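Local coordinates for protein citryl-spermidine/3,4-dihydroxybenzoyl-citryl-spermidine:spermidine ligase (PDB 3TO3) that catalyses the ATP-dependent condensation of spermidine with citryl-spermidine intermediates in the biosynthesis of the siderophore petrobactin, at residues G518-A521 with F522-D526; D510-L514 with F515-E519; N406-I410 with E411-R415; D383-F387 with N388-A392; P399-D402 with A403-K407. All blocks are in the same frame, centred on the assembly; numbering follows the deposited sequence.

Contact 1: G518-A521 with F522-D526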
# COMPACT_ATOMS: atom_id res chain seq x y z
N GLY B 518 3.78 26.24 23.42
CA GLY B 518 3.09 25.75 24.59
C GLY B 518 3.71 24.48 25.14
O GLY B 518 3.66 24.24 26.33
N GLU B 519 4.30 23.66 24.27
CA GLU B 519 4.95 22.42 24.71
C GLU B 519 6.12 22.74 25.63
O GLU B 519 6.37 22.01 26.59
CB GLU B 519 5.47 21.62 23.51
CG GLU B 519 4.36 21.10 22.60
CD GLU B 519 3.54 19.94 23.20
OE1 GLU B 519 2.42 19.71 22.66
OE2 GLU B 519 3.99 19.27 24.17
N LEU B 520 6.84 23.82 25.35
CA LEU B 520 7.91 24.27 26.26
C LEU B 520 7.37 24.62 27.66
O LEU B 520 7.96 24.24 28.66
CB LEU B 520 8.67 25.47 25.66
CG LEU B 520 9.87 26.03 26.41
CD1 LEU B 520 11.01 24.95 26.58
CD2 LEU B 520 10.39 27.28 25.71
N ALA B 521 6.25 25.33 27.73
CA ALA B 521 5.62 25.66 29.01
C ALA B 521 5.31 24.39 29.81
O ALA B 521 5.49 24.35 31.03
CB ALA B 521 4.34 26.47 28.78
N PHE B 522 4.88 23.34 29.13
CA PHE B 522 4.70 22.05 29.80
C PHE B 522 5.99 21.47 30.41
O PHE B 522 5.97 20.92 31.51
CB PHE B 522 4.11 21.02 28.83
CG PHE B 522 2.69 21.30 28.44
CD1 PHE B 522 1.81 21.85 29.34
CD2 PHE B 522 2.25 21.02 27.16
CE1 PHE B 522 0.51 22.09 28.97
CE2 PHE B 522 0.97 21.27 26.79
CZ PHE B 522 0.10 21.81 27.69
N VAL B 523 7.08 21.56 29.67
CA VAL B 523 8.36 21.05 30.10
C VAL B 523 8.86 21.85 31.30
O VAL B 523 9.29 21.29 32.30
CB VAL B 523 9.39 21.06 28.97
CG1 VAL B 523 10.77 20.84 29.53
CG2 VAL B 523 9.07 19.97 27.96
N LEU B 524 8.73 23.16 31.23
CA LEU B 524 9.19 24.00 32.31
C LEU B 524 8.40 23.70 33.59
O LEU B 524 9.00 23.54 34.65
CB LEU B 524 9.15 25.48 31.93
CG LEU B 524 10.10 25.88 30.79
CD1 LEU B 524 10.04 27.38 30.58
CD2 LEU B 524 11.58 25.43 31.02
N ALA B 525 7.07 23.62 33.49
CA ALA B 525 6.23 23.26 34.65
C ALA B 525 6.57 21.89 35.26
O ALA B 525 6.72 21.75 36.48
CB ALA B 525 4.74 23.31 34.31
N ASP B 526 6.66 20.87 34.42
CA ASP B 526 6.79 19.54 35.00
C ASP B 526 8.20 19.19 35.45
O ASP B 526 8.38 18.44 36.37
CB ASP B 526 6.15 18.49 34.11
CG ASP B 526 4.64 18.78 33.86
OD1 ASP B 526 3.87 18.95 34.84
OD2 ASP B 526 4.25 18.87 32.68
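Leu520 and Leu524, four residues apart on helix 502-528, mark the densely packed side of this continuous stretch. The backbone N of Leu524 donates to Leu520 O at 2.9 Å, but the two isobutyl groups touch only slightly, with Leu520 CG 4.4 Å from Leu524 CD1; the density comes from what surrounds them. Phe535 of helix 532-547 covers Ala521 and Leu524, and Ile401, Leu390 and Trp413 meet Leu520. Gly518 to Phe522, Glu519 to Val523 and Ala521 to Ala525 repeat the same four-residue bond, so the backbone here is regular alpha helix.

The other side is looser. Phe522 and Ala525 are only partly buried, and Phe522 swings its ring back along the helix: CG lies anti to its own carbonyl carbon (chi1 -69°), which brings one ring face over Gly518 O, 3.6 Å from the plane and off-centre. At the edge of the same ring, in its plane, Glu519 OE2 sits 3.9 Å from Phe522 CD2, the carboxylate turned 74° against the ring. Glu519 is itself buried, although this ring partner is partly exposed. Its stronger tie is the salt bridge from OE1 to Arg80, while Asp526 reaches Arg73 and Arg75. A carboxylate oxygen at the hydrogen-bearing rim of a benzene ring would be mildly favourable, perhaps adding a weak attraction to the ionic bond that holds Glu519.

Contact 2: D510-L514 with F515-E519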
# COMPACT_ATOMS: atom_id res chain seq x y z
N ASP B 510 -2.99 29.18 17.57
CA ASP B 510 -3.02 27.76 17.25
C ASP B 510 -1.68 27.19 16.80
O ASP B 510 -1.23 26.18 17.28
CB ASP B 510 -4.07 27.52 16.15
CG ASP B 510 -4.77 26.19 16.26
OD1 ASP B 510 -5.00 25.73 17.39
OD2 ASP B 510 -5.11 25.60 15.22
N ALA B 511 -1.03 27.84 15.86
CA ALA B 511 0.18 27.24 15.33
C ALA B 511 1.40 27.59 16.21
O ALA B 511 2.07 26.70 16.74
CB ALA B 511 0.38 27.59 13.89
N LEU B 512 1.70 28.87 16.32
CA LEU B 512 2.83 29.29 17.15
C LEU B 512 2.76 28.82 18.61
O LEU B 512 3.76 28.32 19.14
CB LEU B 512 3.00 30.82 17.10
CG LEU B 512 4.24 31.38 17.81
CD1 LEU B 512 5.59 30.88 17.20
CD2 LEU B 512 4.17 32.92 17.82
N PHE B 513 1.60 28.97 19.24
CA PHE B 513 1.48 28.81 20.70
C PHE B 513 0.96 27.45 21.10
O PHE B 513 1.72 26.65 21.60
CB PHE B 513 0.62 29.92 21.32
CG PHE B 513 1.34 31.25 21.42
CD1 PHE B 513 2.70 31.29 21.64
CD2 PHE B 513 0.66 32.43 21.25
CE1 PHE B 513 3.37 32.50 21.73
CE2 PHE B 513 1.32 33.63 21.32
CZ PHE B 513 2.69 33.67 21.56
N LEU B 514 -0.30 27.17 20.81
CA LEU B 514 -0.93 25.93 21.21
C LEU B 514 -0.13 24.68 20.80
O LEU B 514 0.16 23.86 21.64
CB LEU B 514 -2.38 25.89 20.69
CG LEU B 514 -3.30 24.78 21.22
CD1 LEU B 514 -4.78 25.09 20.96
CD2 LEU B 514 -2.95 23.46 20.58
N PHE B 515 0.24 24.53 19.53
CA PHE B 515 0.94 23.30 19.09
C PHE B 515 2.46 23.36 19.16
O PHE B 515 3.12 22.39 18.84
CB PHE B 515 0.56 22.88 17.66
CG PHE B 515 -0.86 22.44 17.52
CD1 PHE B 515 -1.33 21.34 18.24
CD2 PHE B 515 -1.76 23.14 16.69
CE1 PHE B 515 -2.67 20.94 18.13
CE2 PHE B 515 -3.09 22.74 16.57
CZ PHE B 515 -3.55 21.65 17.29
N ASN B 516 3.02 24.51 19.52
CA ASN B 516 4.46 24.62 19.50
C ASN B 516 5.07 25.20 20.80
O ASN B 516 5.54 24.44 21.64
CB ASN B 516 4.80 25.44 18.27
CG ASN B 516 6.25 25.75 18.15
OD1 ASN B 516 7.09 25.05 18.70
ND2 ASN B 516 6.56 26.80 17.40
N VAL B 517 4.93 26.50 21.02
CA VAL B 517 5.60 27.18 22.13
C VAL B 517 5.02 26.71 23.46
O VAL B 517 5.69 26.73 24.47
CB VAL B 517 5.52 28.74 22.00
CG1 VAL B 517 5.80 29.42 23.29
CG2 VAL B 517 6.48 29.26 20.94
N GLY B 518 3.78 26.24 23.42
CA GLY B 518 3.09 25.75 24.59
C GLY B 518 3.71 24.48 25.14
O GLY B 518 3.66 24.24 26.33
N GLU B 519 4.30 23.66 24.27
CA GLU B 519 4.95 22.42 24.71
C GLU B 519 6.12 22.74 25.63
O GLU B 519 6.37 22.01 26.59
CB GLU B 519 5.47 21.62 23.51
CG GLU B 519 4.36 21.10 22.60
CD GLU B 519 3.54 19.94 23.20
OE1 GLU B 519 2.42 19.71 22.66
OE2 GLU B 519 3.99 19.27 24.17
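Phe515 turns back on Asp510 and Leu514 where helix 502-528 widens into pi-type turns. Among the backbone hydrogen bonds, three span five residues rather than four: Phe515 N to Asp510 O, Val517 N to Leu512 O (2.9 Å) and Gly518 N to Phe513 O (2.8 Å). Phe513 O is gripped twice, because Asn516 N also reaches it at 3.3 Å, from the opposite face of the carbonyl plane. Gly518, without a side chain, lets the chain run close past that oxygen.

The aromatic contacts include a CH-pi one: Leu514 CD2 stands over the middle of the Phe515 ring, 3.6 Å from its centroid. Leu514 CG is anti to the backbone N (chi1 -169°), which brings CD2 over that face. Phe513 meets Val517 with its edge, CD1 lying 3.8 Å from Val517 CB in the ring plane, and Leu512 CD1 touches Val517 CG2.

The polar groups differ. Asp510 OD1 lies 3.6 Å from Phe515 CE2 and is buried without a polar partner in the model, whereas OD2 has a weak hydrogen bond from Glu570 N. Asn516 OD1 bonds to the hydroxyl of Tyr391, an ATP-binding residue, and ND2 to Ser438 O.

Around this turn, Leu512, Phe513 and Val517 pack on Ile422 of helix 410-432, Asp510 and Leu514 face strand 566-570, and Leu512 and Asn516 rest on Met443 of strand 443-448.

Contact 3: N406-I410 with E411-R415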
# COMPACT_ATOMS: atom_id res chain seq x y z
N ASN B 406 20.44 26.19 33.44
CA ASN B 406 21.31 26.33 34.60
C ASN B 406 22.24 27.53 34.43
O ASN B 406 22.49 28.29 35.38
CB ASN B 406 22.11 25.03 34.86
CG ASN B 406 21.24 23.85 35.27
OD1 ASN B 406 20.06 24.00 35.60
ND2 ASN B 406 21.82 22.66 35.26
N LYS B 407 22.74 27.72 33.21
CA LYS B 407 23.71 28.77 32.91
C LYS B 407 23.09 30.18 32.90
O LYS B 407 23.64 31.10 33.50
CB LYS B 407 24.45 28.50 31.59
CG LYS B 407 25.71 29.34 31.36
CD LYS B 407 26.11 29.43 29.88
CE LYS B 407 27.63 29.36 29.72
NZ LYS B 407 28.15 30.02 28.48
N TYR B 408 22.00 30.38 32.17
CA TYR B 408 21.42 31.72 32.09
C TYR B 408 20.29 32.04 33.04
O TYR B 408 19.93 33.21 33.22
CB TYR B 408 20.98 32.02 30.66
CG TYR B 408 22.08 31.84 29.69
CD1 TYR B 408 22.16 30.69 28.91
CD2 TYR B 408 23.07 32.80 29.55
CE1 TYR B 408 23.20 30.52 28.01
CE2 TYR B 408 24.10 32.65 28.66
CZ TYR B 408 24.18 31.50 27.89
OH TYR B 408 25.23 31.36 27.01
N GLY B 409 19.76 31.02 33.70
CA GLY B 409 18.55 31.20 34.49
C GLY B 409 17.34 31.04 33.59
O GLY B 409 17.39 31.35 32.41
N ILE B 410 16.24 30.57 34.16
CA ILE B 410 15.09 30.20 33.37
C ILE B 410 14.35 31.41 32.86
O ILE B 410 14.06 31.51 31.66
CB ILE B 410 14.12 29.33 34.19
CG1 ILE B 410 14.74 27.97 34.48
CG2 ILE B 410 12.81 29.14 33.46
CD1 ILE B 410 13.77 27.00 35.16
N GLU B 411 14.03 32.32 33.76
CA GLU B 411 13.29 33.50 33.36
C GLU B 411 14.09 34.29 32.32
O GLU B 411 13.54 34.70 31.32
CB GLU B 411 12.91 34.39 34.54
CG GLU B 411 12.06 35.59 34.12
CD GLU B 411 11.74 36.56 35.25
OE1 GLU B 411 11.39 37.72 34.94
OE2 GLU B 411 11.81 36.19 36.45
N ASN B 412 15.39 34.47 32.54
CA ASN B 412 16.18 35.21 31.56
C ASN B 412 16.23 34.54 30.21
O ASN B 412 16.21 35.20 29.18
CB ASN B 412 17.61 35.47 32.02
CG ASN B 412 17.67 36.29 33.26
OD1 ASN B 412 16.73 37.04 33.56
ND2 ASN B 412 18.76 36.14 34.03
N TRP B 413 16.34 33.21 30.22
CA TRP B 413 16.46 32.48 28.97
C TRP B 413 15.13 32.55 28.22
O TRP B 413 15.10 32.80 27.03
CB TRP B 413 16.85 31.02 29.24
CG TRP B 413 17.18 30.25 28.00
CD1 TRP B 413 18.41 30.16 27.38
CD2 TRP B 413 16.28 29.48 27.20
NE1 TRP B 413 18.32 29.38 26.26
CE2 TRP B 413 17.03 28.94 26.13
CE3 TRP B 413 14.91 29.17 27.30
CZ2 TRP B 413 16.45 28.12 25.15
CZ3 TRP B 413 14.34 28.38 26.35
CH2 TRP B 413 15.11 27.85 25.28
N LEU B 414 14.03 32.37 28.93
CA LEU B 414 12.71 32.41 28.31
C LEU B 414 12.39 33.80 27.75
O LEU B 414 11.85 33.92 26.65
CB LEU B 414 11.64 31.95 29.30
CG LEU B 414 10.19 31.95 28.87
CD1 LEU B 414 9.95 31.04 27.64
CD2 LEU B 414 9.31 31.56 30.04
N ARG B 415 12.73 34.86 28.46
CA ARG B 415 12.56 36.20 27.91
C ARG B 415 13.38 36.43 26.63
O ARG B 415 12.85 36.90 25.63
CB ARG B 415 12.92 37.26 28.92
CG ARG B 415 12.01 37.26 30.11
CD ARG B 415 12.29 38.49 30.96
NE ARG B 415 11.33 38.56 32.05
CZ ARG B 415 10.13 39.13 31.94
NH1 ARG B 415 9.77 39.68 30.78
NH2 ARG B 415 9.31 39.16 32.97
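Tyr408 and Trp413 meet across the glycine that separates helix 402-408 from helix 410-432. Apolar contact is slight: Tyr408 CD1 approaches Trp413 CD1 at 4.1 Å, at the edge of the indole. Trp413 has CG anti to the backbone N (chi1 -172°), which takes the rest of the indole away from the joint.

Hydrogen bonds do more of the work. Asn412 ND2 donates to Tyr408 O at 3.3 Å, almost in line with the carbonyl, and so joins the two helices. Gly409, in the N-cap position, gives its O to Trp413 N at 3.1 Å; Leu414 N then bonds to Ile410 O at 2.9 Å. A side chain at the positive phi of Gly409 would jam against the preceding carbonyl O, which calls for glycine.

The ionic contact lies further on. Arg415 holds Glu411 side-on, with NE meeting the anti lone pair of Glu411 OE1 at 3.0 Å and NH2 reaching it from 30° out of the carboxylate plane. Arg415 also bridges to Glu541 and Glu542, while Tyr408 OH and Trp413 NE1 bond to the carbonyls of Glu449 and Gly450. One positive charge is thus shared among three carboxylates, which probably offsets part of their mutual repulsion.

Contact 4: D383-F387 with N388-A392. With ATP (adenosine-5'-triphosphate), chain E.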
# COMPACT_ATOMS: atom_id res chain seq x y z
N ASP B 383 25.65 28.74 16.82
CA ASP B 383 25.14 27.44 16.34
C ASP B 383 23.61 27.50 16.26
O ASP B 383 23.01 28.55 16.49
CB ASP B 383 25.61 26.26 17.21
CG ASP B 383 25.84 24.97 16.39
OD1 ASP B 383 25.17 24.76 15.33
OD2 ASP B 383 26.69 24.16 16.82
N ALA B 384 22.98 26.38 15.93
CA ALA B 384 21.55 26.39 15.67
C ALA B 384 20.92 25.12 16.15
O ALA B 384 21.53 24.06 16.11
CB ALA B 384 21.28 26.56 14.15
N VAL B 385 19.68 25.22 16.60
CA VAL B 385 18.94 24.05 17.03
C VAL B 385 17.54 24.14 16.43
O VAL B 385 16.94 25.20 16.40
CB VAL B 385 18.91 23.97 18.62
CG1 VAL B 385 18.40 25.26 19.21
CG2 VAL B 385 18.03 22.86 19.09
N PRO B 386 16.99 23.00 15.98
CA PRO B 386 15.59 23.00 15.55
C PRO B 386 14.67 23.41 16.68
O PRO B 386 14.88 23.00 17.82
CB PRO B 386 15.32 21.54 15.18
CG PRO B 386 16.55 20.77 15.58
CD PRO B 386 17.67 21.73 15.71
N PHE B 387 13.65 24.19 16.37
CA PHE B 387 12.89 24.82 17.43
C PHE B 387 12.17 23.81 18.34
O PHE B 387 12.15 23.98 19.54
CB PHE B 387 11.96 25.89 16.89
CG PHE B 387 11.42 26.82 17.93
CD1 PHE B 387 12.09 27.98 18.24
CD2 PHE B 387 10.25 26.53 18.60
CE1 PHE B 387 11.58 28.86 19.19
CE2 PHE B 387 9.75 27.39 19.54
CZ PHE B 387 10.42 28.56 19.83
N ASN B 388 11.62 22.74 17.78
CA ASN B 388 11.07 21.69 18.63
C ASN B 388 12.13 20.97 19.50
O ASN B 388 11.81 20.28 20.46
CB ASN B 388 10.24 20.68 17.83
CG ASN B 388 11.07 19.90 16.82
OD1 ASN B 388 11.94 20.46 16.13
ND2 ASN B 388 10.80 18.61 16.71
N GLY B 389 13.40 21.12 19.17
CA GLY B 389 14.43 20.65 20.08
C GLY B 389 14.34 21.29 21.46
O GLY B 389 14.65 20.65 22.46
N LEU B 390 13.91 22.54 21.52
CA LEU B 390 13.86 23.25 22.79
C LEU B 390 13.01 22.55 23.87
O LEU B 390 13.24 22.73 25.06
CB LEU B 390 13.40 24.68 22.57
CG LEU B 390 14.26 25.47 21.56
CD1 LEU B 390 13.64 26.81 21.29
CD2 LEU B 390 15.71 25.64 21.95
N TYR B 391 11.96 21.86 23.46
CA TYR B 391 11.18 21.02 24.37
C TYR B 391 11.46 19.52 24.31
O TYR B 391 10.74 18.74 24.90
CB TYR B 391 9.68 21.35 24.33
CG TYR B 391 9.10 21.59 22.96
CD1 TYR B 391 8.59 20.52 22.19
CD2 TYR B 391 9.04 22.88 22.42
CE1 TYR B 391 8.03 20.74 20.91
CE2 TYR B 391 8.48 23.10 21.12
CZ TYR B 391 7.97 22.03 20.39
OH TYR B 391 7.42 22.25 19.13
N ALA B 392 12.45 19.11 23.52
CA ALA B 392 12.86 17.70 23.52
C ALA B 392 13.52 17.29 24.83
O ALA B 392 14.04 18.14 25.56
CB ALA B 392 13.81 17.39 22.35
PB ATP E . 8.38 19.25 5.42
O1B ATP E . 8.94 18.19 4.51
O2B ATP E . 7.22 19.93 4.75
O3B ATP E . 9.52 20.28 5.78
PA ATP E . 6.78 17.58 6.84
O1A ATP E . 6.72 16.84 5.52
O2A ATP E . 5.47 18.26 7.20
O3A ATP E . 7.91 18.64 6.78
O5' ATP E . 7.14 16.51 7.94
C5' ATP E . 7.85 16.87 9.07
C4' ATP E . 7.80 15.98 10.17
O4' ATP E . 8.19 16.68 11.40
C3' ATP E . 6.42 15.50 10.39
O3' ATP E . 6.37 14.13 10.30
C2' ATP E . 6.07 15.95 11.75
O2' ATP E . 5.30 15.02 12.39
C1' ATP E . 7.41 16.08 12.39
N9 ATP E . 7.44 16.81 13.63
C8 ATP E . 8.02 16.36 14.76
N7 ATP E . 7.86 17.29 15.70
C5 ATP E . 7.20 18.35 15.19
C6 ATP E . 6.78 19.58 15.72
N6 ATP E . 7.06 19.88 17.10
N1 ATP E . 6.12 20.45 14.92
C2 ATP E . 5.86 20.14 13.63
N3 ATP E . 6.25 18.97 13.09
C4 ATP E . 6.92 18.05 13.84
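Phe387 and Leu390 face each other in a helical turn that follows strand 383-386 and carries part of the ATP pocket of this IucA/IucC-family synthetase. The first shell is set by Tyr391, whose OH accepts a hydrogen bond from N6 of the adenine at 3.1 Å; N6 lies near the plane of the phenol, at its edge. Asn388 adds a second touch, its CB 3.4 Å from N6.

One shell out, both side chains are themselves held, Tyr391 OH by Asn516 and Asn388 ND2 by a hydrogen bond to Gln282. Asn388 CG sits between the backbone N and the carbonyl carbon (chi1 64°), which curls the amide back so that OD1 comes 3.7 Å from Pro386 CB.

Further out, the turn is closed by two bonds from residue i to i+3, Gly389 N to Pro386 O at 2.7 Å and Leu390 N to Phe387 O at 3.0 Å. Asp383 and Val385 pair with strand 443-448, and Phe387 continues the bonding just past the strand. The apolar layer is formed by Leu390, which spreads its two methyls, CD2 toward Val385 CG1 at 3.9 Å and CD1 over the face of the Phe387 ring, 3.7 Å from its centroid.

Contact 5: P399-D402 with A403-K407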
# COMPACT_ATOMS: atom_id res chain seq x y z
N PRO B 399 15.44 17.47 30.11
CA PRO B 399 15.28 18.37 28.96
C PRO B 399 16.65 18.64 28.34
O PRO B 399 17.62 18.82 29.08
CB PRO B 399 14.74 19.65 29.61
CG PRO B 399 14.02 19.15 30.84
CD PRO B 399 14.97 18.10 31.35
N ILE B 400 16.73 18.66 27.02
CA ILE B 400 18.02 18.92 26.41
C ILE B 400 18.49 20.38 26.64
O ILE B 400 19.68 20.65 26.53
CB ILE B 400 18.06 18.56 24.91
CG1 ILE B 400 17.28 19.58 24.11
CG2 ILE B 400 17.58 17.14 24.64
CD1 ILE B 400 18.06 20.07 22.95
N ILE B 401 17.59 21.29 27.00
CA ILE B 401 18.00 22.66 27.27
C ILE B 401 18.52 22.83 28.69
O ILE B 401 18.83 23.95 29.12
CB ILE B 401 16.90 23.75 26.96
CG1 ILE B 401 15.64 23.53 27.80
CG2 ILE B 401 16.56 23.80 25.47
CD1 ILE B 401 14.59 24.60 27.60
N ASP B 402 18.60 21.72 29.43
CA ASP B 402 18.90 21.78 30.85
C ASP B 402 20.15 22.61 31.18
O ASP B 402 20.07 23.58 31.94
CB ASP B 402 18.97 20.39 31.46
CG ASP B 402 19.25 20.41 32.97
OD1 ASP B 402 18.29 20.64 33.75
OD2 ASP B 402 20.42 20.18 33.38
N ALA B 403 21.29 22.28 30.58
CA ALA B 403 22.51 23.05 30.84
C ALA B 403 22.28 24.54 30.59
O ALA B 403 22.66 25.36 31.40
CB ALA B 403 23.69 22.54 30.03
N TRP B 404 21.64 24.90 29.49
CA TRP B 404 21.40 26.31 29.23
C TRP B 404 20.59 26.97 30.34
O TRP B 404 20.88 28.10 30.74
CB TRP B 404 20.67 26.52 27.89
CG TRP B 404 21.46 26.05 26.72
CD1 TRP B 404 22.80 25.73 26.69
CD2 TRP B 404 20.96 25.81 25.40
NE1 TRP B 404 23.15 25.33 25.42
CE2 TRP B 404 22.04 25.36 24.62
CE3 TRP B 404 19.69 25.95 24.80
CZ2 TRP B 404 21.90 25.05 23.27
CZ3 TRP B 404 19.55 25.64 23.47
CH2 TRP B 404 20.65 25.19 22.71
N LEU B 405 19.55 26.30 30.80
CA LEU B 405 18.73 26.89 31.84
C LEU B 405 19.56 27.15 33.10
O LEU B 405 19.41 28.19 33.73
CB LEU B 405 17.47 26.06 32.16
CG LEU B 405 16.47 25.84 31.03
CD1 LEU B 405 15.33 24.90 31.47
CD2 LEU B 405 15.94 27.17 30.54
N ASN B 406 20.44 26.19 33.44
CA ASN B 406 21.31 26.33 34.60
C ASN B 406 22.24 27.53 34.43
O ASN B 406 22.49 28.29 35.38
CB ASN B 406 22.11 25.03 34.86
CG ASN B 406 21.24 23.85 35.27
OD1 ASN B 406 20.06 24.00 35.60
ND2 ASN B 406 21.82 22.66 35.26
N LYS B 407 22.74 27.72 33.21
CA LYS B 407 23.71 28.77 32.91
C LYS B 407 23.09 30.18 32.90
O LYS B 407 23.64 31.10 33.50
CB LYS B 407 24.45 28.50 31.59
CG LYS B 407 25.71 29.34 31.36
CD LYS B 407 26.11 29.43 29.88
CE LYS B 407 27.63 29.36 29.72
NZ LYS B 407 28.15 30.02 28.48
O HOH W 1 21.70 22.87 27.29
O HOH W 2 21.55 20.04 29.13
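Ile401 O accepts Leu405 N, and Asp402 O accepts Asn406 N, both at 3.0 Å; these are the opening bonds of helix 402-408. Just before them the chain makes a type I beta turn from Pro399 to Asp402, closed by Asp402 N bonding to Pro399 O at 3.1 Å. Turn and helix therefore run into one another, and they share Asp402. Two waters serve the amides of Ala403 and Trp404: one accepts from Trp404 N and the other from Ala403 N at 2.7 Å, and each donates onward to Ile400 O.

The side chains divide by partner. Ile401 carries most of the apolar contact, with CG1 between the backbone N and the carbonyl carbon (chi1 60°), so that its two branches part. CG1 goes to Leu405, 3.9 Å from CD1, while CG2 reaches Trp404, 3.9 Å from CE3, the two side chains of Ile401 and Trp404 crossing at about a right angle. Over one face of the Trp404 indole sits the water that accepts from the Trp404 backbone N, 3.1 Å above the plane and displaced toward the rim. Asp402 turns OD1 to Tyr528 OH at the end of helix 502-528, and Trp413 packs against Ile401, Trp404 and Leu405.

The whole is a beta turn feeding directly into a helix N terminus, with two waters bridging Ile400 O to the first helical amides.

From the N terminus the order is contact 4, contact 5, contact 3, contact 2 and contact 1. Each is local, so none closes a long loop and none nests in or crosses another. Between contacts 4 and 5, the backbone bond from Ile400 N to Ala392 O closes a short loop. Contact 5 runs into contact 3 through shared Asn406 and Lys407, and contact 2 into contact 1 through Gly518 and Glu519. Helix 502-528 then returns to the earlier pieces: Asn516 and Glu519 meet Tyr391, Leu520 touches Leu390, Ile401 and Trp413, and Leu524 touches Leu405 and Leu414. The ATP-binding turn is thus joined to three helices.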